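Local coordinates for protein signal recognition particle receptor FtsY (Sulfolobus acidocaldarius, PDB 5L3S) that serves as the receptor for the signal recognition particle, combining a helical bundle domain with an SRP54-type nucleotide-binding domain of the P-loop class, at residues Ile220-Ala225 and Ile246-Asp251; Val271-Gly276 and Ile283-Asp288; Ser131-Ala136 and Gln158-Lys163; Pro101-Phe106 and Lys213-Ile218. All coordinates share one frame; numbering follows the deposited sequence. Where two conformers were deposited one is given.

Interaction 1: residues Ile220-Ala225 and Ile246-Asp251; sequences ILDSLA and ILTKVD. With GNP (phosphoaminophosphonic acid-guanylate ester), chain R.
I246 lies alongside I220, both side chains pointing the same way, and I220 CD1 rests 3.7 Å from I246 CB. The carbonyl of I246 takes the amide of L221, a bond of the parallel pairing. L247 turns to the other face of the sheet, where its CD2 meets L221 CB and helix 258-266 packs against both leucines. T248 returns to the first face, its CG2 3.7 Å from I220 CG2 and its OG1 bonded to V112 O. One oxygen is gripped twice: T248 O receives S223 N at 3.0 Å and S223 OG at 2.7 Å. A chi1 of 70° sets that hydroxyl between the backbone N and the carbonyl carbon of S223, where it can converge with the amide. At K249 the backbone adopts positive phi, and its N-H reaches GNP O6 at 2.9 Å. The extended K249 side chain passes the base, and its NZ meets D222 OD2 at 2.9 Å in a salt bridge, arriving 48° out of the carboxylate plane. The other carboxylate oxygen of D222 accepts L224 N in an Asx turn. V250 packs its CG2 against S223. D251 finishes the run by taking GNP N1 on OD1 (2.8 Å) and GNP N2 on OD2 (3.0 Å). T248 to D251 form the TKxD guanine-recognition motif of SRP-type P-loop proteins, spanning the end of a beta-alpha-beta crossover's second strand and the following loop.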
# COMPACT_ATOMS: atom_id res chain seq x y z
N ILE B 220 -5.72 8.07 -6.24
CA ILE B 220 -4.37 7.56 -6.04
C ILE B 220 -4.41 6.13 -5.46
O ILE B 220 -5.08 5.89 -4.46
CB ILE B 220 -3.55 8.47 -5.12
CG1 ILE B 220 -3.57 9.93 -5.63
CG2 ILE B 220 -2.12 7.96 -5.02
CD1 ILE B 220 -3.09 10.05 -7.07
N LEU B 221 -3.73 5.20 -6.12
CA LEU B 221 -3.59 3.83 -5.64
C LEU B 221 -2.11 3.49 -5.44
O LEU B 221 -1.25 3.92 -6.22
CB LEU B 221 -4.24 2.82 -6.62
CG LEU B 221 -5.76 2.95 -6.83
CD1 LEU B 221 -6.28 2.08 -7.97
CD2 LEU B 221 -6.54 2.64 -5.53
N ASP B 222 -1.82 2.72 -4.39
CA ASP B 222 -0.47 2.26 -4.07
C ASP B 222 -0.19 0.98 -4.86
O ASP B 222 -0.90 -0.01 -4.72
CB ASP B 222 -0.42 1.93 -2.56
CG ASP B 222 0.99 1.70 -2.03
OD1 ASP B 222 1.85 1.20 -2.78
OD2 ASP B 222 1.23 2.03 -0.84
N SER B 223 0.87 0.98 -5.67
CA SER B 223 1.16 -0.22 -6.49
C SER B 223 1.64 -1.42 -5.68
O SER B 223 1.68 -2.54 -6.20
CB SER B 223 2.16 0.09 -7.60
OG SER B 223 3.45 0.34 -7.07
N LEU B 224 2.03 -1.21 -4.42
CA LEU B 224 2.39 -2.34 -3.55
C LEU B 224 1.17 -3.06 -3.00
O LEU B 224 1.28 -4.18 -2.50
CB LEU B 224 3.26 -1.90 -2.38
CG LEU B 224 4.75 -1.77 -2.68
CD1 LEU B 224 5.44 -1.05 -1.52
CD2 LEU B 224 5.37 -3.14 -2.94
N ALA B 225 0.00 -2.44 -3.10
CA ALA B 225 -1.22 -3.04 -2.59
C ALA B 225 -1.67 -4.22 -3.45
O ALA B 225 -1.57 -4.18 -4.68
CB ALA B 225 -2.32 -1.99 -2.47
N ILE B 246 -3.57 7.51 -10.65
CA ILE B 246 -2.11 7.51 -10.62
C ILE B 246 -1.66 6.41 -9.64
O ILE B 246 -2.15 6.35 -8.51
CB ILE B 246 -1.55 8.91 -10.22
CG1 ILE B 246 -1.81 9.92 -11.36
CG2 ILE B 246 -0.05 8.82 -9.90
CD1 ILE B 246 -1.43 11.38 -11.02
N LEU B 247 -0.75 5.55 -10.09
CA LEU B 247 -0.21 4.47 -9.27
C LEU B 247 1.14 4.89 -8.72
O LEU B 247 2.01 5.32 -9.48
CB LEU B 247 0.02 3.22 -10.14
CG LEU B 247 -1.18 2.58 -10.82
CD1 LEU B 247 -0.75 1.26 -11.47
CD2 LEU B 247 -2.26 2.34 -9.79
N THR B 248 1.33 4.76 -7.40
CA THR B 248 2.57 5.19 -6.77
C THR B 248 3.49 4.04 -6.34
O THR B 248 3.06 2.88 -6.30
CB THR B 248 2.27 5.98 -5.48
OG1 THR B 248 1.57 5.12 -4.57
CG2 THR B 248 1.39 7.23 -5.79
N LYS B 249 4.74 4.37 -6.02
CA LYS B 249 5.67 3.45 -5.40
C LYS B 249 6.01 2.27 -6.29
O LYS B 249 6.33 1.19 -5.81
CB LYS B 249 5.14 2.97 -4.03
CG LYS B 249 4.80 4.11 -3.08
CD LYS B 249 4.15 3.59 -1.77
CE LYS B 249 3.44 4.76 -1.03
NZ LYS B 249 2.65 4.29 0.16
N VAL B 250 5.96 2.49 -7.60
CA VAL B 250 6.25 1.45 -8.57
C VAL B 250 7.74 1.09 -8.47
O VAL B 250 8.15 -0.03 -8.81
CB VAL B 250 5.83 1.92 -9.98
CG1 VAL B 250 6.39 1.03 -11.07
CG2 VAL B 250 4.31 1.98 -10.06
N ASP B 251 8.53 2.02 -7.93
CA ASP B 251 9.96 1.77 -7.74
C ASP B 251 10.26 0.72 -6.65
O ASP B 251 11.41 0.28 -6.52
CB ASP B 251 10.73 3.07 -7.45
CG ASP B 251 10.12 3.87 -6.30
OD1 ASP B 251 8.90 4.17 -6.31
OD2 ASP B 251 10.87 4.20 -5.36
PG GNP R . -2.01 10.95 3.80
O1G GNP R . -2.27 12.39 3.44
O2G GNP R . -1.67 10.77 5.28
O3G GNP R . -3.17 10.01 3.53
N3B GNP R . -0.75 10.43 2.96
PB GNP R . -0.63 10.71 1.36
O1B GNP R . -0.83 12.14 1.10
O2B GNP R . -1.57 9.84 0.65
O3A GNP R . 0.79 10.31 1.01
PA GNP R . 2.10 11.11 1.13
O1A GNP R . 2.26 12.04 -0.03
O2A GNP R . 2.24 11.70 2.49
O5' GNP R . 3.22 10.04 0.89
C5' GNP R . 3.48 8.95 1.83
C4' GNP R . 4.91 8.48 1.66
O4' GNP R . 5.08 7.77 0.38
C3' GNP R . 5.93 9.61 1.63
O3' GNP R . 7.12 9.16 2.26
C2' GNP R . 6.18 9.82 0.13
O2' GNP R . 7.47 10.37 -0.10
C1' GNP R . 6.17 8.35 -0.30
N9 GNP R . 5.93 8.19 -1.74
C8 GNP R . 4.93 8.74 -2.50
N7 GNP R . 4.98 8.38 -3.77
C5 GNP R . 6.09 7.53 -3.82
C6 GNP R . 6.64 6.83 -4.91
O6 GNP R . 6.24 6.86 -6.08
N1 GNP R . 7.77 6.09 -4.55
C2 GNP R . 8.27 6.02 -3.26
N2 GNP R . 9.35 5.27 -3.05
N3 GNP R . 7.75 6.68 -2.23
C4 GNP R . 6.67 7.41 -2.58

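Interaction 2: residues Val271-Gly276 and Ile283-Asp288; sequences VYMGVG and IPFSPD. With GNP (phosphoaminophosphonic acid-guanylate ester), chain R.
The Y272 ring presents an edge to the backbone of I283, whose carbonyl carbon lies in the ring plane, and its CD1 comes 3.7 Å from P284 CA. The F285 ring is likewise approached at an edge: M273 SD sits 4.0 Å from F285 CD1 and 80° off the ring normal, a Met-aromatic contact. M273 gets there by running extended to SD and then bending (chi3 -61°), which also brings its CE back to within 3.7 Å of I283 CD1. W289 of helix 287-295 packs on both M273 and I283.

Backbone bonds hold the antiparallel register. M273 and I283 form a hydrogen-bonded pair, M273 N to I283 O at 2.7 Å and I283 N to M273 O at 2.9 Å. Next to it Y272 and P284 make a non-hydrogen-bonded pair, a position where no cross-strand bond from the N-H of proline is called for. F285 N still reaches V271 O at 3.1 Å, though from well above the carbonyl plane.

Beyond the paired residues the chain turns to GNP. G274, with no side chain, lets O6 of the base come close to its backbone, and G276 N adds a weak bond to the same O6. Such a beta hairpin at the sheet margin, whose connection begins with a GxGQ loop against the base, is consistent with the closing loop of the guanine pocket in SRP-type P-loop proteins.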
# COMPACT_ATOMS: atom_id res chain seq x y z
N VAL B 271 -2.97 7.11 -15.63
CA VAL B 271 -2.37 8.16 -16.47
C VAL B 271 -0.89 8.40 -16.17
O VAL B 271 -0.13 8.76 -17.07
CB VAL B 271 -3.17 9.49 -16.41
CG1 VAL B 271 -4.47 9.37 -17.19
CG2 VAL B 271 -3.42 9.90 -14.95
N TYR B 272 -0.48 8.22 -14.92
CA TYR B 272 0.93 8.37 -14.57
C TYR B 272 1.33 7.33 -13.54
O TYR B 272 0.48 6.76 -12.88
CB TYR B 272 1.22 9.75 -13.99
CG TYR B 272 0.92 10.87 -14.92
CD1 TYR B 272 1.83 11.22 -15.91
CD2 TYR B 272 -0.27 11.57 -14.84
CE1 TYR B 272 1.56 12.25 -16.80
CE2 TYR B 272 -0.56 12.59 -15.74
CZ TYR B 272 0.36 12.93 -16.71
OH TYR B 272 0.09 13.94 -17.59
N MET B 273 2.63 7.10 -13.42
CA MET B 273 3.14 6.28 -12.33
C MET B 273 4.23 7.01 -11.55
O MET B 273 5.14 7.60 -12.14
CB MET B 273 3.67 4.97 -12.88
CG MET B 273 2.56 4.01 -13.33
SD MET B 273 3.31 2.62 -14.13
CE MET B 273 4.10 3.51 -15.46
N GLY B 274 4.14 6.94 -10.23
CA GLY B 274 5.17 7.46 -9.36
C GLY B 274 6.27 6.44 -9.18
O GLY B 274 6.01 5.27 -8.93
N VAL B 275 7.51 6.87 -9.34
CA VAL B 275 8.63 5.94 -9.27
C VAL B 275 9.73 6.44 -8.33
O VAL B 275 10.90 6.17 -8.54
CB VAL B 275 9.22 5.68 -10.67
CG1 VAL B 275 8.22 4.91 -11.54
CG2 VAL B 275 9.59 6.99 -11.34
N GLY B 276 9.35 7.17 -7.28
CA GLY B 276 10.32 7.59 -6.29
C GLY B 276 9.78 8.77 -5.50
O GLY B 276 8.59 9.11 -5.61
N ILE B 283 6.19 9.17 -14.32
CA ILE B 283 6.20 8.85 -15.74
C ILE B 283 4.79 8.62 -16.28
O ILE B 283 3.91 8.18 -15.54
CB ILE B 283 7.10 7.62 -16.05
CG1 ILE B 283 6.66 6.42 -15.22
CG2 ILE B 283 8.57 7.94 -15.79
CD1 ILE B 283 7.38 5.11 -15.61
N PRO B 284 4.57 8.92 -17.57
CA PRO B 284 3.24 8.63 -18.10
C PRO B 284 3.07 7.12 -18.23
O PRO B 284 4.08 6.42 -18.30
CB PRO B 284 3.25 9.29 -19.49
CG PRO B 284 4.70 9.39 -19.85
CD PRO B 284 5.42 9.62 -18.54
N PHE B 285 1.83 6.65 -18.24
CA PHE B 285 1.55 5.22 -18.35
C PHE B 285 1.45 4.84 -19.82
O PHE B 285 0.77 5.52 -20.60
CB PHE B 285 0.24 4.86 -17.65
CG PHE B 285 -0.12 3.39 -17.73
CD1 PHE B 285 0.35 2.49 -16.78
CD2 PHE B 285 -0.92 2.91 -18.76
CE1 PHE B 285 0.02 1.15 -16.86
CE2 PHE B 285 -1.26 1.57 -18.84
CZ PHE B 285 -0.78 0.69 -17.88
N SER B 286 2.13 3.77 -20.20
CA SER B 286 2.03 3.25 -21.55
C SER B 286 1.78 1.75 -21.49
O SER B 286 2.44 1.04 -20.74
CB SER B 286 3.31 3.56 -22.33
OG SER B 286 3.97 2.38 -22.73
N PRO B 287 0.79 1.27 -22.27
CA PRO B 287 0.48 -0.16 -22.33
C PRO B 287 1.71 -1.02 -22.60
O PRO B 287 1.95 -2.01 -21.90
CB PRO B 287 -0.50 -0.25 -23.49
CG PRO B 287 -1.20 1.09 -23.46
CD PRO B 287 -0.13 2.07 -23.08
N ASP B 288 2.50 -0.63 -23.60
CA ASP B 288 3.71 -1.37 -23.97
C ASP B 288 4.68 -1.49 -22.80
O ASP B 288 5.28 -2.55 -22.58
CB ASP B 288 4.42 -0.68 -25.13
CG ASP B 288 3.66 -0.82 -26.44
OD1 ASP B 288 2.78 -1.70 -26.53
OD2 ASP B 288 3.96 -0.06 -27.38
PG GNP R . -2.01 10.95 3.80
O1G GNP R . -2.27 12.39 3.44
O2G GNP R . -1.67 10.77 5.28
O3G GNP R . -3.17 10.01 3.53
N3B GNP R . -0.75 10.43 2.96
PB GNP R . -0.63 10.71 1.36
O1B GNP R . -0.83 12.14 1.10
O2B GNP R . -1.57 9.84 0.65
O3A GNP R . 0.79 10.31 1.01
PA GNP R . 2.10 11.11 1.13
O1A GNP R . 2.26 12.04 -0.03
O2A GNP R . 2.24 11.70 2.49
O5' GNP R . 3.22 10.04 0.89
C5' GNP R . 3.48 8.95 1.83
C4' GNP R . 4.91 8.48 1.66
O4' GNP R . 5.08 7.77 0.38
C3' GNP R . 5.93 9.61 1.63
O3' GNP R . 7.12 9.16 2.26
C2' GNP R . 6.18 9.82 0.13
O2' GNP R . 7.47 10.37 -0.10
C1' GNP R . 6.17 8.35 -0.30
N9 GNP R . 5.93 8.19 -1.74
C8 GNP R . 4.93 8.74 -2.50
N7 GNP R . 4.98 8.38 -3.77
C5 GNP R . 6.09 7.53 -3.82
C6 GNP R . 6.64 6.83 -4.91
O6 GNP R . 6.24 6.86 -6.08
N1 GNP R . 7.77 6.09 -4.55
C2 GNP R . 8.27 6.02 -3.26
N2 GNP R . 9.35 5.27 -3.05
N3 GNP R . 7.75 6.68 -2.23
C4 GNP R . 6.67 7.41 -2.58

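Interaction 3: residues Ser131-Ala136 and Gln158-Lys163; sequences STIIAA and QLIRGK. With SO4 (sulfate ion), chain X.
L159 and I134 make the tight part of this contact. L159 CD1 wedges against I134 CG2 at 3.6 Å and also touches A136 CB. The leucine manages this with CG anti to its backbone N (chi1 179°) and a turn at chi2 that sends CD1 back across the neighbouring strand. Helix 144-155 covers this face through A149 and A152, and V122 of helix 114-127 packs on I134. Backbone bonds run through the same region: I134 N to Q158 O, I160 N to I134 O at 2.8 Å and nearly straight (179°), and A136 N to I160 O. On the opposite face the packing is slacker, with I133 CD1 4.0 Å from I160 CG1 and I133 CG2 beside Q158 CB, above helix 168-181.

Towards the beginning of the strands direct pairing gives way to solvent. A water receives Q158 N at 2.8 Å and donates to T132 O, filling the step where a backbone bond would otherwise fall. Q158 folds at chi2 so that its NE2 reaches L159 O at 3.0 Å. At the other end, a sulfate ion, probably from the crystallisation liquor, takes R161 N on O3 (2.6 Å) and G162 N on O1 (2.7 Å). Q145 NE2 of helix 144-155 bridges the two segments at this end, bonding both A136 O and R161 O.

Strand 158-160 is outermost in the sheet within this chain, and the chemistry is consistent with that: most inward polar groups pair directly with strand 132-137, Q158 N does so through a water, and outward ones turn to a side-chain amide and an anion.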
# COMPACT_ATOMS: atom_id res chain seq x y z
N SER B 131 0.77 27.66 -15.12
CA SER B 131 0.78 28.17 -13.74
C SER B 131 -0.14 27.34 -12.84
O SER B 131 -1.14 26.77 -13.29
CB SER B 131 0.43 29.67 -13.69
OG SER B 131 -0.85 29.94 -14.25
N THR B 132 0.21 27.23 -11.56
CA THR B 132 -0.51 26.35 -10.65
C THR B 132 -0.57 26.90 -9.24
O THR B 132 0.37 27.56 -8.79
CB THR B 132 0.19 24.97 -10.55
OG1 THR B 132 1.50 25.14 -9.99
CG2 THR B 132 0.33 24.31 -11.92
N ILE B 133 -1.66 26.62 -8.54
CA ILE B 133 -1.69 26.83 -7.09
C ILE B 133 -2.25 25.57 -6.45
O ILE B 133 -2.97 24.79 -7.09
CB ILE B 133 -2.53 28.05 -6.65
CG1 ILE B 133 -4.02 27.80 -6.88
CG2 ILE B 133 -2.06 29.32 -7.35
CD1 ILE B 133 -4.88 28.94 -6.39
N ILE B 134 -1.90 25.36 -5.19
CA ILE B 134 -2.32 24.17 -4.47
C ILE B 134 -3.28 24.59 -3.38
O ILE B 134 -3.04 25.57 -2.67
CB ILE B 134 -1.12 23.49 -3.79
CG1 ILE B 134 -0.03 23.18 -4.83
CG2 ILE B 134 -1.57 22.26 -3.00
CD1 ILE B 134 1.29 22.72 -4.23
N ALA B 135 -4.39 23.86 -3.27
CA ALA B 135 -5.31 23.99 -2.15
C ALA B 135 -4.96 22.94 -1.09
O ALA B 135 -5.01 21.73 -1.35
CB ALA B 135 -6.73 23.78 -2.62
N ALA B 136 -4.61 23.41 0.10
CA ALA B 136 -4.29 22.53 1.23
C ALA B 136 -5.57 22.06 1.91
O ALA B 136 -5.86 22.45 3.04
CB ALA B 136 -3.38 23.25 2.22
N GLN B 158 2.22 29.09 -5.22
CA GLN B 158 1.38 29.54 -4.11
C GLN B 158 0.57 28.40 -3.49
O GLN B 158 -0.08 27.63 -4.19
CB GLN B 158 0.42 30.62 -4.59
CG GLN B 158 -0.71 30.89 -3.61
CD GLN B 158 -0.41 32.03 -2.66
OE1 GLN B 158 -0.10 33.14 -3.09
NE2 GLN B 158 -0.49 31.77 -1.35
N LEU B 159 0.60 28.32 -2.16
CA LEU B 159 -0.23 27.38 -1.43
C LEU B 159 -1.37 28.15 -0.77
O LEU B 159 -1.13 29.14 -0.08
CB LEU B 159 0.57 26.68 -0.33
CG LEU B 159 -0.22 25.69 0.52
CD1 LEU B 159 -0.71 24.52 -0.33
CD2 LEU B 159 0.62 25.19 1.69
N ILE B 160 -2.59 27.70 -0.96
CA ILE B 160 -3.72 28.32 -0.29
C ILE B 160 -4.09 27.47 0.93
O ILE B 160 -4.51 26.31 0.80
CB ILE B 160 -4.91 28.49 -1.24
CG1 ILE B 160 -4.49 29.33 -2.46
CG2 ILE B 160 -6.10 29.13 -0.52
CD1 ILE B 160 -4.27 30.80 -2.13
N ARG B 161 -3.92 28.04 2.12
CA ARG B 161 -4.20 27.30 3.36
C ARG B 161 -5.62 27.54 3.88
O ARG B 161 -6.12 26.78 4.71
CB ARG B 161 -3.18 27.67 4.44
CG ARG B 161 -1.73 27.50 4.00
CD ARG B 161 -0.80 27.28 5.19
NE ARG B 161 0.52 27.88 4.97
CZ ARG B 161 1.63 27.53 5.62
NH1 ARG B 161 1.59 26.55 6.53
NH2 ARG B 161 2.78 28.14 5.36
N GLY B 162 -6.26 28.59 3.38
CA GLY B 162 -7.59 28.96 3.83
C GLY B 162 -7.51 29.75 5.13
O GLY B 162 -6.43 29.91 5.70
N LYS B 163 -8.63 30.26 5.59
CA LYS B 163 -8.64 31.01 6.85
C LYS B 163 -8.39 30.06 8.02
O LYS B 163 -8.51 28.85 7.88
CB LYS B 163 -9.94 31.79 7.00
CG LYS B 163 -10.04 32.94 6.00
CD LYS B 163 -11.47 33.41 5.81
CE LYS B 163 -12.28 32.45 4.93
NZ LYS B 163 -12.34 32.89 3.49
S SO4 X . -4.00 31.55 2.48
O1 SO4 X . -5.35 30.99 2.40
O2 SO4 X . -3.82 32.50 1.38
O3 SO4 X . -2.99 30.49 2.38
O4 SO4 X . -3.82 32.25 3.76
O HOH W 1 1.65 29.86 -7.84

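Interaction 4: residues Pro101-Phe106 and Lys213-Ile218; sequences PFVIIF and KPDFRI
I218, I105 and D215 give up the most surface to this contact, and each binds differently. I218 lies beside F106, pointing the same way, with its extended CD1 3.7 Å from F106 CE2. The same methyl touches I104 CG2 and lies in plane with the edge of the F216 ring, tying three side chains together.

I105 occupies the other face of the sheet. With CG1 anti to the backbone N (chi1 -170°), it is the CG2 branch that faces the partner strand, meeting P214 CG at 3.7 Å and R217 CG at 3.9 Å. V208 and L209 of helix 199-212 pack on I105. Both its backbone N and O bond to the partner strand: I105 N goes to F216 O, and I105 O receives I218 N at 2.9 Å.

D215 combines a polar grip with an aromatic one. Its OD2 accepts V103 N at 2.9 Å through the anti lone pair, along a nearly straight bond (170°). Its CB sits over the centre of the F102 ring, 3.7 Å above the plane, a CH-pi contact, while ring and carboxylate planes stand 33° apart. V103 O in turn accepts two consecutive amides, D215 N at 2.7 Å and F216 N at 3.1 Å, both in the carbonyl plane.

Farther along, the parallel pairing is regular, with aliphatic and aromatic groups on the F106 face and I105, P214 and the R217 stem on the other. At its start the D215 carboxylate stands in for a backbone carbonyl as acceptor for V103 N, and this N-H would probably stabilise its negative charge.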
# COMPACT_ATOMS: atom_id res chain seq x y z
N PRO B 101 -9.40 28.60 -13.47
CA PRO B 101 -8.38 27.55 -13.61
C PRO B 101 -8.99 26.23 -14.03
O PRO B 101 -10.20 26.05 -13.93
CB PRO B 101 -7.86 27.42 -12.18
CG PRO B 101 -9.07 27.69 -11.34
CD PRO B 101 -9.87 28.74 -12.08
N PHE B 102 -8.15 25.31 -14.50
CA PHE B 102 -8.54 23.91 -14.66
C PHE B 102 -8.33 23.29 -13.28
O PHE B 102 -7.24 23.34 -12.74
CB PHE B 102 -7.64 23.25 -15.71
CG PHE B 102 -8.05 21.85 -16.08
CD1 PHE B 102 -7.71 20.76 -15.28
CD2 PHE B 102 -8.74 21.62 -17.26
CE1 PHE B 102 -8.08 19.47 -15.63
CE2 PHE B 102 -9.11 20.34 -17.62
CZ PHE B 102 -8.78 19.26 -16.81
N VAL B 103 -9.39 22.71 -12.71
CA VAL B 103 -9.36 22.24 -11.33
C VAL B 103 -9.25 20.73 -11.24
O VAL B 103 -10.07 20.00 -11.79
CB VAL B 103 -10.61 22.70 -10.56
CG1 VAL B 103 -10.61 22.13 -9.15
CG2 VAL B 103 -10.69 24.24 -10.54
N ILE B 104 -8.22 20.27 -10.55
CA ILE B 104 -7.97 18.84 -10.37
C ILE B 104 -8.00 18.51 -8.89
O ILE B 104 -7.41 19.23 -8.08
CB ILE B 104 -6.58 18.47 -10.91
CG1 ILE B 104 -6.41 19.00 -12.34
CG2 ILE B 104 -6.36 16.95 -10.82
CD1 ILE B 104 -5.08 18.66 -12.96
N ILE B 105 -8.67 17.41 -8.53
CA ILE B 105 -8.68 16.96 -7.14
C ILE B 105 -8.06 15.57 -7.08
O ILE B 105 -8.15 14.80 -8.05
CB ILE B 105 -10.12 16.99 -6.54
CG1 ILE B 105 -10.09 16.76 -5.01
CG2 ILE B 105 -11.02 16.00 -7.25
CD1 ILE B 105 -11.41 17.14 -4.32
N PHE B 106 -7.41 15.29 -5.96
CA PHE B 106 -6.71 14.03 -5.73
C PHE B 106 -7.28 13.42 -4.46
O PHE B 106 -7.42 14.12 -3.44
CB PHE B 106 -5.20 14.29 -5.53
CG PHE B 106 -4.52 14.92 -6.72
CD1 PHE B 106 -4.71 16.26 -7.02
CD2 PHE B 106 -3.69 14.17 -7.53
CE1 PHE B 106 -4.09 16.84 -8.11
CE2 PHE B 106 -3.07 14.74 -8.64
CZ PHE B 106 -3.26 16.07 -8.93
N LYS B 213 -16.39 21.61 -7.87
CA LYS B 213 -16.75 21.14 -9.22
C LYS B 213 -15.53 20.88 -10.11
O LYS B 213 -15.33 21.58 -11.10
CB LYS B 213 -17.70 22.14 -9.90
CG LYS B 213 -19.00 22.34 -9.15
CD LYS B 213 -19.92 23.32 -9.87
CE LYS B 213 -21.07 23.72 -8.96
NZ LYS B 213 -21.57 22.54 -8.20
N PRO B 214 -14.70 19.90 -9.75
CA PRO B 214 -13.43 19.73 -10.46
C PRO B 214 -13.59 19.32 -11.91
O PRO B 214 -14.60 18.71 -12.30
CB PRO B 214 -12.71 18.63 -9.65
CG PRO B 214 -13.77 17.97 -8.85
CD PRO B 214 -14.79 19.03 -8.56
N ASP B 215 -12.62 19.71 -12.72
CA ASP B 215 -12.61 19.35 -14.12
C ASP B 215 -11.99 17.97 -14.31
O ASP B 215 -12.21 17.32 -15.33
CB ASP B 215 -11.85 20.39 -14.94
CG ASP B 215 -12.47 21.77 -14.82
OD1 ASP B 215 -13.47 22.02 -15.51
OD2 ASP B 215 -11.97 22.58 -14.01
N PHE B 216 -11.22 17.52 -13.33
CA PHE B 216 -10.58 16.21 -13.42
C PHE B 216 -10.45 15.65 -12.02
O PHE B 216 -10.06 16.37 -11.11
CB PHE B 216 -9.19 16.34 -14.05
CG PHE B 216 -8.72 15.09 -14.77
CD1 PHE B 216 -9.32 14.68 -15.95
CD2 PHE B 216 -7.64 14.36 -14.29
CE1 PHE B 216 -8.89 13.54 -16.62
CE2 PHE B 216 -7.20 13.22 -14.96
CZ PHE B 216 -7.82 12.81 -16.13
N ARG B 217 -10.77 14.37 -11.84
CA ARG B 217 -10.67 13.74 -10.52
C ARG B 217 -9.71 12.55 -10.61
O ARG B 217 -9.87 11.70 -11.47
CB ARG B 217 -12.04 13.22 -10.06
CG ARG B 217 -13.16 14.23 -10.00
CD ARG B 217 -14.45 13.50 -9.64
NE ARG B 217 -15.59 14.40 -9.61
CZ ARG B 217 -16.81 14.04 -9.21
NH1 ARG B 217 -17.05 12.80 -8.81
NH2 ARG B 217 -17.79 14.94 -9.22
N ILE B 218 -8.73 12.50 -9.71
CA ILE B 218 -7.71 11.46 -9.77
C ILE B 218 -7.68 10.66 -8.48
O ILE B 218 -7.45 11.20 -7.40
CB ILE B 218 -6.30 12.04 -10.01
CG1 ILE B 218 -6.27 12.84 -11.32
CG2 ILE B 218 -5.26 10.92 -10.05
CD1 ILE B 218 -4.93 13.47 -11.62

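From the N terminus, strand 102-107 comes first and waits more than a hundred residues for its partner, strand 216-222, so interaction 4 closes the longest loop. Interaction 3 is nested inside that loop and ties strand 132-137 to the outermost strand 158-160 across helix 144-155. Interaction 1 follows in series, reusing strand 216-222 to pair with strand 244-248, and touches interaction 4 where I246 packs on I218. Interaction 2 comes last, closing a short hairpin. Its strand 270-274 adjoins 244-248, and L247 O meets G274 N. None of the loops cross. All four contacts lie in one sheet, with strand 186-191 between interactions 3 and 4, and interactions 1 and 2 meeting at GNP.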